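Local coordinates for cupin 2, conserved barrel domain protein (Novosphingobium aromaticivorans DSM 12444, PDB 3ES1) that is of unknown function but adopts a cupin-like beta-barrel fold and forms a two-chain assembly in which the sheet of one subunit runs on into the other, at residues S7-P12 / V83-P88; P12-V17 / T35-I40; L48-T53 / D65-E70; V105-I110 / V122-I127. All blocks are in the same frame, centred on the assembly; numbering follows the deposited sequence. Where two conformers were deposited one is given.

Contacts 1, 2 and 3 each involve one or more of the neighbouring strands 14-21, 27-39, 45-53 and 79-86 of one antiparallel sheet of the cupin-like barrel, with loops 7-12 and 65-70 packed on them; contact 4 reaches the same sheet farther along. Contacts 1 and 2 are the nearest pair, their centres about 9 Å apart; they share Pro12 and are joined by a probable hydrogen bond of 2.7 Å between Asp85 OD2 and Thr37 OG1. Contact 2 meets contact 3 through a salt bridge of 2.9 Å between Arg16 NH1 and Asp65 OD1. Contacts 3 and 4, with centres about 24 Å apart, lie on opposite sides of the chain's centre, yet both touch the second subunit, as does contact 2.

Contact 1 of 4, residues S7-P12 / V83-P88; sequences SDSGLP and VVDMLP
Ser9 and Asp85 supply the one hydrogen bond between the loop 7-12 and the strand end 83-88: Ser9 OG donates to Asp85 OD2 over 2.7 Å. The hydroxyl meets the anti side of that oxygen and stands 29° out of the carboxylate plane. Ser9 OG lies between its own backbone N and carbonyl carbon (chi1 54°), and it also takes a weak bond from Leu11 N, 3.3 Å away. Asp85 OD2 has a second partner in Thr37 OG1, while Asp85 OD1 forms a salt bridge with Arg146 NE, so both carboxylate oxygens are engaged.

Carbon atoms pack beside this bond. Leu11 CD1 lies against the carboxylate, 3.9 Å from Asp85 OD2, its chain running at a slant to the aspartate, and Leu87 CD1 reaches Ser9 CB at 4.0 Å.

Backbone bonds shape the loop itself. Gly10 N bonds to Ser7 O at 2.8 Å, closing a type I beta turn over Ser7 to Gly10, and Ser7 N bonds to Leu11 O at 2.8 Å. A compact turn near the N-terminus is joined to the end of strand 79-86 by a side-chain hydrogen bond, in the sheet of a cupin-like barrel.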
loop_
_atom_site.group_PDB
_atom_site.type_symbol
_atom_site.label_atom_id
_atom_site.label_comp_id
_atom_site.label_asym_id
_atom_site.label_seq_id
_atom_site.Cartn_x
_atom_site.Cartn_y
_atom_site.Cartn_z
ATOM N N SER A 7 -17.280 -10.833 4.962
ATOM C CA SER A 7 -16.096 -11.670 4.723
ATOM C C SER A 7 -16.124 -12.955 5.557
ATOM O O SER A 7 -16.773 -13.059 6.618
ATOM C CB SER A 7 -14.818 -10.891 5.049
ATOM O OG SER A 7 -14.672 -9.734 4.225
ATOM N N ASP A 8 -15.415 -13.951 5.052
ATOM C CA ASP A 8 -15.359 -15.260 5.731
ATOM C C ASP A 8 -14.671 -15.127 7.104
ATOM O O ASP A 8 -14.720 -16.036 7.917
ATOM C CB ASP A 8 -14.661 -16.322 4.873
ATOM C CG ASP A 8 -15.496 -16.741 3.652
ATOM O OD1 ASP A 8 -16.697 -16.426 3.613
ATOM O OD2 ASP A 8 -14.955 -17.387 2.720
ATOM N N SER A 9 -14.007 -13.987 7.339
ATOM C CA SER A 9 -13.327 -13.707 8.616
ATOM C C SER A 9 -14.287 -13.030 9.577
ATOM O O SER A 9 -13.962 -12.794 10.737
ATOM C CB SER A 9 -12.183 -12.730 8.390
ATOM O OG SER A 9 -12.713 -11.583 7.732
ATOM N N GLY A 10 -15.464 -12.705 9.068
ATOM C CA GLY A 10 -16.469 -11.942 9.843
ATOM C C GLY A 10 -16.344 -10.438 9.782
ATOM O O GLY A 10 -17.163 -9.696 10.384
ATOM N N LEU A 11 -15.334 -10.004 9.048
ATOM C CA LEU A 11 -15.083 -8.561 8.783
ATOM C C LEU A 11 -15.793 -8.059 7.513
ATOM O O LEU A 11 -16.175 -8.848 6.651
ATOM C CB LEU A 11 -13.586 -8.315 8.663
ATOM C CG LEU A 11 -12.734 -8.582 9.896
ATOM C CD1 LEU A 11 -11.252 -8.359 9.601
ATOM C CD2 LEU A 11 -13.190 -7.658 11.013
ATOM N N PRO A 12 -16.038 -6.748 7.425
ATOM C CA PRO A 12 -16.754 -6.175 6.269
ATOM C C PRO A 12 -16.098 -6.459 4.936
ATOM O O PRO A 12 -14.889 -6.668 4.887
ATOM C CB PRO A 12 -16.691 -4.664 6.544
ATOM C CG PRO A 12 -16.613 -4.544 8.000
ATOM C CD PRO A 12 -15.691 -5.698 8.411
ATOM N N VAL A 83 -5.647 -7.924 0.299
ATOM C CA VAL A 83 -6.085 -7.853 1.672
ATOM C C VAL A 83 -6.110 -9.269 2.292
ATOM O O VAL A 83 -6.693 -10.217 1.733
ATOM C CB VAL A 83 -7.477 -7.163 1.783
ATOM C CG1 VAL A 83 -7.970 -7.185 3.231
ATOM C CG2 VAL A 83 -7.472 -5.756 1.199
ATOM N N VAL A 84 -5.438 -9.392 3.420
ATOM C CA VAL A 84 -5.336 -10.696 4.163
ATOM C C VAL A 84 -5.888 -10.531 5.570
ATOM O O VAL A 84 -5.460 -9.660 6.342
ATOM C CB VAL A 84 -3.885 -11.293 4.202
ATOM C CG1 VAL A 84 -3.843 -12.641 4.935
ATOM C CG2 VAL A 84 -3.360 -11.492 2.775
ATOM N N ASP A 85 -6.872 -11.369 5.876
ATOM C CA ASP A 85 -7.466 -11.420 7.229
ATOM C C ASP A 85 -6.950 -12.648 7.914
ATOM O O ASP A 85 -7.326 -13.773 7.576
ATOM C CB ASP A 85 -8.983 -11.496 7.184
ATOM C CG ASP A 85 -9.631 -10.287 6.514
ATOM O OD1 ASP A 85 -8.964 -9.256 6.268
ATOM O OD2 ASP A 85 -10.854 -10.358 6.276
HETATM N N MSE A 86 -6.074 -12.406 8.881
HETATM C CA MSE A 86 -5.479 -13.460 9.710
HETATM C C MSE A 86 -6.482 -13.790 10.805
HETATM O O MSE A 86 -6.946 -12.908 11.536
HETATM C CB MSE A 86 -4.147 -13.020 10.338
HETATM C CG MSE A 86 -2.973 -12.740 9.369
HETATM SE SE MSE A 86 -2.563 -14.192 8.151
HETATM C CE MSE A 86 -1.593 -15.443 9.240
ATOM N N LEU A 87 -6.837 -15.064 10.893
ATOM C CA LEU A 87 -7.863 -15.509 11.861
ATOM C C LEU A 87 -7.281 -15.725 13.257
ATOM O O LEU A 87 -6.076 -15.959 13.402
ATOM C CB LEU A 87 -8.606 -16.763 11.356
ATOM C CG LEU A 87 -9.815 -16.577 10.393
ATOM C CD1 LEU A 87 -9.608 -15.627 9.308
ATOM C CD2 LEU A 87 -10.262 -17.860 9.795
ATOM N N PRO A 88 -8.125 -15.595 14.301
ATOM C CA PRO A 88 -7.577 -15.679 15.668
ATOM C C PRO A 88 -6.928 -17.029 15.946
ATOM O O PRO A 88 -7.469 -18.054 15.581
ATOM C CB PRO A 88 -8.804 -15.461 16.572
ATOM C CG PRO A 88 -9.931 -15.311 15.740
ATOM C CD PRO A 88 -9.533 -15.196 14.300
#

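Contact 2 of 4, residues P12-V17 / T35-I40; sequences PPVQRV and TPTRMI
Val14 and Thr35 face each other as an antiparallel hydrogen-bonded pair, their CA atoms 5.2 Å apart. Val14 N donates to Thr35 O over 2.8 Å with an almost straight N-H...O angle of 177°. The return bond, from Thr35 N to Val14 O, is 3.0 Å long and bends slightly more, to 163°. Two bonds between the same two residues fix the register of the strands at this point.

Next to the pair, prolines make the contact. Pro13 CB rests 3.5 Å from Thr35 O, the same carbonyl oxygen that accepts from Val14 N, and the Pro13 and Pro36 rings approach at CB and CD, 4.4 Å apart. Having no N-H, the two prolines add no further backbone donor beside the pair, and they meet through ring carbons. On the Val14 and Thr35 face, Val14 CG2, set beside its backbone N and anti to the carbonyl carbon, comes within 4.4 Å of Thr37 CG2.

The second shell holds the polar ends. Thr35 OG1 is hydrogen-bonded to Asp33 OD2, whose partner oxygen Asp33 OD1 forms a salt bridge with Arg16 NE. Thr37 OG1, besides its aspartate partner Asp85, is bonded to Ser46 OG.

Strands 14-21 and 27-39 form a beta hairpin, and this bridge lies near its open end. Strand 45-53 follows strand 27-39 in the sheet, with Leu48 touching both Val14 and Thr35, whereas Arg16 and Val17 pair in a parallel ladder with a strand of the second subunit.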
loop_
_atom_site.group_PDB
_atom_site.type_symbol
_atom_site.label_atom_id
_atom_site.label_comp_id
_atom_site.label_asym_id
_atom_site.label_seq_id
_atom_site.Cartn_x
_atom_site.Cartn_y
_atom_site.Cartn_z
ATOM N N PRO A 12 -16.038 -6.748 7.425
ATOM C CA PRO A 12 -16.754 -6.175 6.269
ATOM C C PRO A 12 -16.098 -6.459 4.936
ATOM O O PRO A 12 -14.889 -6.668 4.887
ATOM C CB PRO A 12 -16.691 -4.664 6.544
ATOM C CG PRO A 12 -16.613 -4.544 8.000
ATOM C CD PRO A 12 -15.691 -5.698 8.411
ATOM N N PRO A 13 -16.896 -6.526 3.859
ATOM C CA PRO A 13 -16.285 -6.640 2.530
ATOM C C PRO A 13 -15.555 -5.367 2.202
ATOM O O PRO A 13 -15.717 -4.338 2.852
ATOM C CB PRO A 13 -17.471 -6.839 1.582
ATOM C CG PRO A 13 -18.673 -6.279 2.311
ATOM C CD PRO A 13 -18.367 -6.439 3.806
ATOM N N VAL A 14 -14.763 -5.446 1.154
ATOM C CA VAL A 14 -13.872 -4.354 0.758
ATOM C C VAL A 14 -14.350 -3.639 -0.523
ATOM O O VAL A 14 -14.556 -4.247 -1.540
ATOM C CB VAL A 14 -12.450 -4.922 0.534
ATOM C CG1 VAL A 14 -11.459 -3.814 0.060
ATOM C CG2 VAL A 14 -11.947 -5.686 1.796
ATOM N N GLN A 15 -14.533 -2.333 -0.419
ATOM C CA GLN A 15 -14.800 -1.460 -1.573
ATOM C C GLN A 15 -13.520 -1.195 -2.331
ATOM O O GLN A 15 -12.503 -0.787 -1.749
ATOM C CB GLN A 15 -15.405 -0.111 -1.089
ATOM C CG GLN A 15 -15.696 0.924 -2.189
ATOM C CD GLN A 15 -16.029 2.272 -1.613
ATOM O OE1 GLN A 15 -15.703 2.564 -0.434
ATOM N NE2 GLN A 15 -16.638 3.133 -2.436
ATOM N N ARG A 16 -13.601 -1.403 -3.642
ATOM C CA ARG A 16 -12.535 -1.109 -4.595
ATOM C C ARG A 16 -13.040 -0.110 -5.643
ATOM O O ARG A 16 -14.082 -0.317 -6.272
ATOM C CB ARG A 16 -12.047 -2.394 -5.281
ATOM C CG ARG A 16 -10.884 -2.172 -6.301
ATOM C CD ARG A 16 -10.482 -3.475 -6.985
ATOM N NE ARG A 16 -11.378 -3.809 -8.068
ATOM C CZ ARG A 16 -11.065 -4.537 -9.125
ATOM N NH1 ARG A 16 -9.851 -5.040 -9.266
ATOM N NH2 ARG A 16 -11.979 -4.739 -10.047
ATOM N N VAL A 17 -12.303 0.971 -5.791
ATOM C CA VAL A 17 -12.615 1.995 -6.781
ATOM C C VAL A 17 -11.448 2.134 -7.704
ATOM O O VAL A 17 -10.346 2.456 -7.270
ATOM C CB VAL A 17 -12.947 3.378 -6.128
ATOM C CG1 VAL A 17 -13.080 4.473 -7.221
ATOM C CG2 VAL A 17 -14.217 3.300 -5.212
ATOM N N THR A 35 -16.565 -6.332 -2.263
ATOM C CA THR A 35 -16.269 -7.768 -2.345
ATOM C C THR A 35 -15.670 -8.331 -1.038
ATOM O O THR A 35 -14.776 -7.735 -0.463
ATOM C CB THR A 35 -15.235 -8.022 -3.471
ATOM O OG1 THR A 35 -15.743 -7.465 -4.685
ATOM C CG2 THR A 35 -15.033 -9.504 -3.725
ATOM N N PRO A 36 -16.169 -9.490 -0.566
ATOM C CA PRO A 36 -15.626 -10.093 0.649
ATOM C C PRO A 36 -14.265 -10.721 0.470
ATOM O O PRO A 36 -13.935 -11.185 -0.604
ATOM C CB PRO A 36 -16.668 -11.176 0.977
ATOM C CG PRO A 36 -17.186 -11.594 -0.376
ATOM C CD PRO A 36 -17.289 -10.281 -1.119
ATOM N N THR A 37 -13.484 -10.745 1.549
ATOM C CA THR A 37 -12.345 -11.662 1.619
ATOM C C THR A 37 -12.928 -13.081 1.811
ATOM O O THR A 37 -13.958 -13.287 2.437
ATOM C CB THR A 37 -11.281 -11.304 2.719
ATOM O OG1 THR A 37 -11.803 -11.571 4.041
ATOM C CG2 THR A 37 -10.745 -9.828 2.584
ATOM N N ARG A 38 -12.260 -14.039 1.193
ATOM C CA ARG A 38 -12.670 -15.447 1.222
ATOM C C ARG A 38 -11.594 -16.380 1.780
ATOM O O ARG A 38 -10.369 -16.192 1.626
ATOM C CB ARG A 38 -13.084 -15.892 -0.181
ATOM C CG ARG A 38 -14.233 -15.048 -0.819
ATOM C CD ARG A 38 -15.442 -15.048 0.059
ATOM N NE ARG A 38 -16.032 -16.367 0.140
ATOM C CZ ARG A 38 -16.868 -16.846 -0.767
ATOM N NH1 ARG A 38 -17.160 -16.090 -1.819
ATOM N NH2 ARG A 38 -17.384 -18.066 -0.632
HETATM N N MSE A 39 -12.092 -17.421 2.423
HETATM C CA MSE A 39 -11.272 -18.412 3.129
HETATM C C MSE A 39 -10.342 -19.156 2.190
HETATM O O MSE A 39 -10.704 -19.543 1.084
HETATM C CB MSE A 39 -12.155 -19.431 3.882
HETATM C CG MSE A 39 -11.435 -20.099 5.016
HETATM SE SE MSE A 39 -11.092 -18.948 6.555
HETATM C CE MSE A 39 -12.850 -18.903 7.365
ATOM N N ILE A 40 -9.107 -19.310 2.628
ATOM C CA ILE A 40 -8.151 -20.196 1.926
ATOM C C ILE A 40 -8.327 -21.637 2.478
ATOM O O ILE A 40 -8.892 -21.832 3.582
ATOM C CB ILE A 40 -6.674 -19.738 2.063
ATOM C CG1 ILE A 40 -6.189 -19.862 3.526
ATOM C CG2 ILE A 40 -6.444 -18.310 1.486
ATOM C CD1 ILE A 40 -4.863 -19.259 3.716
#

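Contact 3 of 4, residues L48-T53 / D65-E70; sequences LLVWTT and DGRQRE
Leu49 O is gripped side-on by two nitrogens of Arg67: NE bonds at 2.8 Å and NH2 at 3.2 Å. The oxygen lies 1° out of the guanidinium plane for both bonds, so it sits at the edge of the flat group, with the NE bond the straighter of the two. This fork ties the loop 65-70 to strand 45-53 of the cupin-like barrel just before a classic beta bulge, where Val50 and Trp51 both face Ile81 of strand 79-86. Arg67 runs out extended, with CG anti to the backbone N, and turns at chi3 (-83°), which swings NE onto the carbonyl; its NH2 then lies against Leu48 CD1. The remaining nitrogen, Arg67 NH1, forms a salt bridge with Asp33 OD2.

Arg69 makes a second side-on grip, divided between two atoms of one residue. Its NE bonds to Thr52 OG1 at 2.8 Å and its NH2 to Thr52 O at 2.9 Å, while NH1 pairs with Asp62 OD2. Thr52 OG1 accepts from Arg69 and donates its own hydrogen bond to Gly66 O at 2.7 Å, in the carbonyl plane and on a lone pair.

The loop keeps its own shape through an Asx turn, Arg67 N donating to Asp65 OD1, the oxygen that also holds Arg16 of strand 14-21. Between the two arginine grips the backbone of Gly66 lies over one face of the Trp51 indole: Gly66 CA makes a CH-pi contact with the six-membered ring, 3.8 Å from its centroid and 14° off the ring normal.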
loop_
_atom_site.group_PDB
_atom_site.type_symbol
_atom_site.label_atom_id
_atom_site.label_comp_id
_atom_site.label_asym_id
_atom_site.label_seq_id
_atom_site.Cartn_x
_atom_site.Cartn_y
_atom_site.Cartn_z
ATOM N N LEU A 48 -8.364 -11.314 -0.129
ATOM C CA LEU A 48 -8.854 -10.712 -1.365
ATOM C C LEU A 48 -7.773 -10.054 -2.141
ATOM O O LEU A 48 -7.154 -9.117 -1.644
ATOM C CB LEU A 48 -9.961 -9.677 -1.074
ATOM C CG LEU A 48 -10.628 -8.858 -2.188
ATOM C CD1 LEU A 48 -11.440 -9.754 -3.164
ATOM C CD2 LEU A 48 -11.526 -7.728 -1.628
ATOM N N LEU A 49 -7.568 -10.524 -3.379
ATOM C CA LEU A 49 -6.725 -9.801 -4.371
ATOM C C LEU A 49 -7.421 -8.537 -4.824
ATOM O O LEU A 49 -8.595 -8.551 -5.174
ATOM C CB LEU A 49 -6.428 -10.710 -5.567
ATOM C CG LEU A 49 -5.543 -10.165 -6.655
ATOM C CD1 LEU A 49 -4.230 -9.663 -6.075
ATOM C CD2 LEU A 49 -5.380 -11.184 -7.751
ATOM N N VAL A 50 -6.693 -7.430 -4.824
ATOM C CA VAL A 50 -7.284 -6.159 -5.198
ATOM C C VAL A 50 -6.813 -5.680 -6.573
ATOM O O VAL A 50 -7.621 -5.288 -7.386
ATOM C CB VAL A 50 -7.062 -5.112 -4.079
ATOM C CG1 VAL A 50 -7.472 -3.744 -4.547
ATOM C CG2 VAL A 50 -7.930 -5.557 -2.836
ATOM N N TRP A 51 -5.509 -5.742 -6.795
ATOM C CA TRP A 51 -4.877 -5.309 -8.047
ATOM C C TRP A 51 -3.495 -5.927 -8.192
ATOM O O TRP A 51 -2.860 -6.325 -7.201
ATOM C CB TRP A 51 -4.768 -3.752 -8.108
ATOM C CG TRP A 51 -4.650 -3.178 -9.514
ATOM C CD1 TRP A 51 -3.516 -2.814 -10.148
ATOM C CD2 TRP A 51 -5.710 -2.990 -10.462
ATOM N NE1 TRP A 51 -3.781 -2.404 -11.425
ATOM C CE2 TRP A 51 -5.128 -2.487 -11.645
ATOM C CE3 TRP A 51 -7.094 -3.206 -10.430
ATOM C CZ2 TRP A 51 -5.890 -2.198 -12.787
ATOM C CZ3 TRP A 51 -7.831 -2.905 -11.515
ATOM C CH2 TRP A 51 -7.239 -2.411 -12.697
ATOM N N THR A 52 -3.064 -5.949 -9.442
ATOM C CA THR A 52 -1.712 -6.330 -9.860
ATOM C C THR A 52 -1.272 -5.513 -11.046
ATOM O O THR A 52 -2.093 -5.073 -11.849
ATOM C CB THR A 52 -1.628 -7.794 -10.294
ATOM O OG1 THR A 52 -2.396 -8.003 -11.480
ATOM C CG2 THR A 52 -2.119 -8.714 -9.172
ATOM N N THR A 53 0.029 -5.323 -11.177
ATOM C CA THR A 53 0.612 -4.788 -12.428
ATOM C C THR A 53 1.611 -5.814 -12.940
ATOM O O THR A 53 2.304 -6.461 -12.139
ATOM C CB THR A 53 1.273 -3.396 -12.174
ATOM O OG1 THR A 53 2.416 -3.540 -11.335
ATOM C CG2 THR A 53 0.279 -2.462 -11.517
ATOM N N ASP A 65 -8.006 -5.578 -15.913
ATOM C CA ASP A 65 -8.332 -5.675 -14.480
ATOM C C ASP A 65 -7.265 -6.489 -13.758
ATOM O O ASP A 65 -7.024 -7.651 -14.074
ATOM C CB ASP A 65 -9.719 -6.279 -14.231
ATOM C CG ASP A 65 -10.127 -6.200 -12.794
ATOM O OD1 ASP A 65 -9.272 -6.195 -11.888
ATOM O OD2 ASP A 65 -11.319 -6.172 -12.523
ATOM N N GLY A 66 -6.596 -5.822 -12.821
ATOM C CA GLY A 66 -5.476 -6.371 -12.115
ATOM C C GLY A 66 -5.836 -7.594 -11.290
ATOM O O GLY A 66 -4.979 -8.412 -10.957
ATOM N N ARG A 67 -7.128 -7.741 -11.028
ATOM C CA ARG A 67 -7.630 -8.831 -10.207
ATOM C C ARG A 67 -7.793 -10.084 -11.087
ATOM O O ARG A 67 -7.870 -11.195 -10.608
ATOM C CB ARG A 67 -8.957 -8.410 -9.543
ATOM C CG ARG A 67 -9.670 -9.437 -8.828
ATOM C CD ARG A 67 -10.955 -8.853 -8.200
ATOM N NE ARG A 67 -10.739 -8.196 -6.918
ATOM C CZ ARG A 67 -11.550 -7.288 -6.366
ATOM N NH1 ARG A 67 -12.669 -6.923 -6.958
ATOM N NH2 ARG A 67 -11.247 -6.744 -5.202
ATOM N N GLN A 68 -7.752 -9.877 -12.394
ATOM C CA GLN A 68 -8.035 -10.940 -13.344
ATOM C C GLN A 68 -6.901 -11.120 -14.322
ATOM O O GLN A 68 -7.115 -11.526 -15.451
ATOM C CB GLN A 68 -9.312 -10.633 -14.142
ATOM C CG GLN A 68 -10.555 -10.401 -13.316
ATOM C CD GLN A 68 -10.999 -11.642 -12.548
ATOM O OE1 GLN A 68 -10.693 -12.783 -12.936
ATOM N NE2 GLN A 68 -11.739 -11.432 -11.463
ATOM N N ARG A 69 -5.707 -10.768 -13.921
ATOM C CA ARG A 69 -4.549 -10.857 -14.792
ATOM C C ARG A 69 -3.965 -12.258 -14.778
ATOM O O ARG A 69 -3.771 -12.865 -13.717
ATOM C CB ARG A 69 -3.511 -9.818 -14.340
ATOM C CG ARG A 69 -2.261 -9.734 -15.148
ATOM C CD ARG A 69 -1.256 -8.739 -14.531
ATOM N NE ARG A 69 -1.813 -7.442 -14.180
ATOM C CZ ARG A 69 -2.059 -6.488 -15.063
ATOM N NH1 ARG A 69 -1.864 -6.736 -16.357
ATOM N NH2 ARG A 69 -2.513 -5.303 -14.680
ATOM N N GLU A 70 -3.711 -12.763 -15.978
ATOM C CA GLU A 70 -2.993 -14.028 -16.172
ATOM C C GLU A 70 -1.655 -13.994 -15.467
ATOM O O GLU A 70 -0.967 -12.984 -15.409
ATOM C CB GLU A 70 -2.776 -14.320 -17.663
#

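Contact 4 of 4, residues V105-I110 / V122-I127; sequences VLEGEI and VRQGGI
A type II beta turn from Arg123 to Gly126 docks against the bulged end of strand 99-107, where Leu106 and Glu107 both face Arg146. Val105 binds the turn with both backbone polar atoms: its N donates to Gly126 O at 2.9 Å, nearly straight at 176°, and its O accepts from Gly125 N at 2.8 Å. Beside these bonds, Val105 CG2 packs on Val122 CG1 at 3.6 Å, the two valines meeting at a slant.

Gln124 reaches from the turn to the other segment. Its CG is anti to the backbone N (chi1 -172°) and the chain stays extended, so that OE1 accepts a hydrogen bond of 3.0 Å from Gly108 N, the donor standing above the amide's carbonyl plane. One water donates to Glu107 OE1 and accepts weakly from Gln124 NE2. A second donates to Glu109 OE1 and accepts from Gln124 N, a bridge from the side chain of one segment to the backbone of the other.

Farther along, Ile110 and Val122 form an antiparallel hydrogen-bonded pair, with Val122 N donating to Ile110 O at 2.7 Å and Ile110 N to Val122 O at 3.1 Å. Arg123 N is bonded to Gln15 OE1 of the second subunit. Gly125 has positive phi within the type II turn, which links strand 119-122 to strand 127-130, and Gly108, also of positive phi, lies where strand 99-107 gives way to strand 110-113: a turn docked on a bulged strand end in a cupin-like barrel.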
loop_
_atom_site.group_PDB
_atom_site.type_symbol
_atom_site.label_atom_id
_atom_site.label_comp_id
_atom_site.label_asym_id
_atom_site.label_seq_id
_atom_site.Cartn_x
_atom_site.Cartn_y
_atom_site.Cartn_z
ATOM N N VAL A 105 -1.720 -2.368 8.827
ATOM C CA VAL A 105 -2.678 -3.055 9.713
ATOM C C VAL A 105 -3.982 -2.239 9.777
ATOM O O VAL A 105 -4.021 -1.147 10.381
ATOM C CB VAL A 105 -2.090 -3.372 11.126
ATOM C CG1 VAL A 105 -3.051 -4.250 11.922
ATOM C CG2 VAL A 105 -0.704 -4.042 11.048
ATOM N N LEU A 106 -5.070 -2.789 9.221
ATOM C CA LEU A 106 -6.295 -2.002 9.095
ATOM C C LEU A 106 -7.175 -2.141 10.323
ATOM O O LEU A 106 -7.903 -1.218 10.750
ATOM C CB LEU A 106 -7.092 -2.396 7.824
ATOM C CG LEU A 106 -6.355 -2.307 6.445
ATOM C CD1 LEU A 106 -7.344 -2.473 5.308
ATOM C CD2 LEU A 106 -5.564 -1.033 6.289
ATOM N N GLU A 107 -7.125 -3.338 10.855
ATOM C CA GLU A 107 -7.996 -3.772 11.966
ATOM C C GLU A 107 -7.308 -4.866 12.767
ATOM O O GLU A 107 -6.767 -5.806 12.213
ATOM C CB GLU A 107 -9.320 -4.310 11.421
ATOM C CG GLU A 107 -10.115 -5.132 12.380
ATOM C CD GLU A 107 -10.780 -4.350 13.518
ATOM O OE1 GLU A 107 -10.918 -3.101 13.417
ATOM O OE2 GLU A 107 -11.172 -5.015 14.518
ATOM N N GLY A 108 -7.350 -4.734 14.086
ATOM C CA GLY A 108 -6.718 -5.682 14.967
ATOM C C GLY A 108 -5.222 -5.453 15.073
ATOM O O GLY A 108 -4.710 -4.405 14.734
ATOM N N GLU A 109 -4.553 -6.463 15.599
ATOM C CA GLU A 109 -3.112 -6.486 15.654
ATOM C C GLU A 109 -2.556 -7.852 15.369
ATOM O O GLU A 109 -3.229 -8.884 15.473
ATOM C CB GLU A 109 -2.574 -5.946 16.961
ATOM C CG GLU A 109 -3.002 -6.658 18.203
ATOM C CD GLU A 109 -2.573 -5.883 19.445
ATOM O OE1 GLU A 109 -2.795 -4.655 19.512
ATOM O OE2 GLU A 109 -1.982 -6.484 20.333
ATOM N N ILE A 110 -1.292 -7.799 15.008
ATOM C CA ILE A 110 -0.556 -8.932 14.437
ATOM C C ILE A 110 0.874 -9.074 14.997
ATOM O O ILE A 110 1.564 -8.095 15.288
ATOM C CB ILE A 110 -0.474 -8.831 12.885
ATOM C CG1 ILE A 110 -0.292 -10.226 12.280
ATOM C CG2 ILE A 110 0.687 -7.932 12.453
ATOM C CD1 ILE A 110 -1.557 -11.161 12.404
ATOM N N VAL A 122 2.694 -5.621 15.672
ATOM C CA VAL A 122 2.333 -4.429 14.923
ATOM C C VAL A 122 0.872 -4.148 15.190
ATOM O O VAL A 122 -0.017 -4.937 14.889
ATOM C CB VAL A 122 2.553 -4.543 13.418
ATOM C CG1 VAL A 122 2.350 -3.179 12.755
ATOM C CG2 VAL A 122 3.963 -5.072 13.121
ATOM N N ARG A 123 0.668 -3.007 15.816
ATOM C CA ARG A 123 -0.636 -2.611 16.258
ATOM C C ARG A 123 -1.458 -2.020 15.117
ATOM O O ARG A 123 -0.968 -1.754 14.015
ATOM C CB ARG A 123 -0.505 -1.601 17.421
ATOM C CG ARG A 123 0.177 -2.139 18.646
ATOM C CD ARG A 123 0.338 -1.018 19.713
ATOM N NE ARG A 123 1.172 0.065 19.222
ATOM C CZ ARG A 123 2.505 0.068 19.303
ATOM N NH1 ARG A 123 3.148 -0.952 19.849
ATOM N NH2 ARG A 123 3.205 1.058 18.793
ATOM N N GLN A 124 -2.735 -1.881 15.396
ATOM C CA GLN A 124 -3.665 -1.317 14.422
ATOM C C GLN A 124 -3.165 0.045 13.968
ATOM O O GLN A 124 -2.686 0.851 14.768
ATOM C CB GLN A 124 -5.081 -1.258 14.990
ATOM C CG GLN A 124 -6.132 -0.875 13.979
ATOM C CD GLN A 124 -7.542 -0.973 14.524
ATOM O OE1 GLN A 124 -7.961 -1.990 15.137
ATOM N NE2 GLN A 124 -8.290 0.112 14.340
ATOM N N GLY A 125 -3.210 0.278 12.657
ATOM C CA GLY A 125 -2.703 1.496 12.050
ATOM C C GLY A 125 -1.227 1.503 11.759
ATOM O O GLY A 125 -0.708 2.431 11.140
ATOM N N GLY A 126 -0.551 0.446 12.209
ATOM C CA GLY A 126 0.875 0.263 12.001
ATOM C C GLY A 126 1.249 -0.169 10.583
ATOM O O GLY A 126 0.453 -0.821 9.865
ATOM N N ILE A 127 2.471 0.179 10.206
ATOM C CA ILE A 127 3.021 -0.173 8.885
ATOM C C ILE A 127 4.321 -0.954 8.970
ATOM O O ILE A 127 5.261 -0.585 9.686
ATOM C CB ILE A 127 3.228 1.094 8.012
ATOM C CG1 ILE A 127 1.866 1.804 7.786
ATOM C CG2 ILE A 127 3.895 0.728 6.687
ATOM C CD1 ILE A 127 1.938 3.228 7.109
HETATM O O HOH W 1 -11.186 -1.223 15.356
HETATM O O HOH W 2 -3.962 -2.626 17.935
#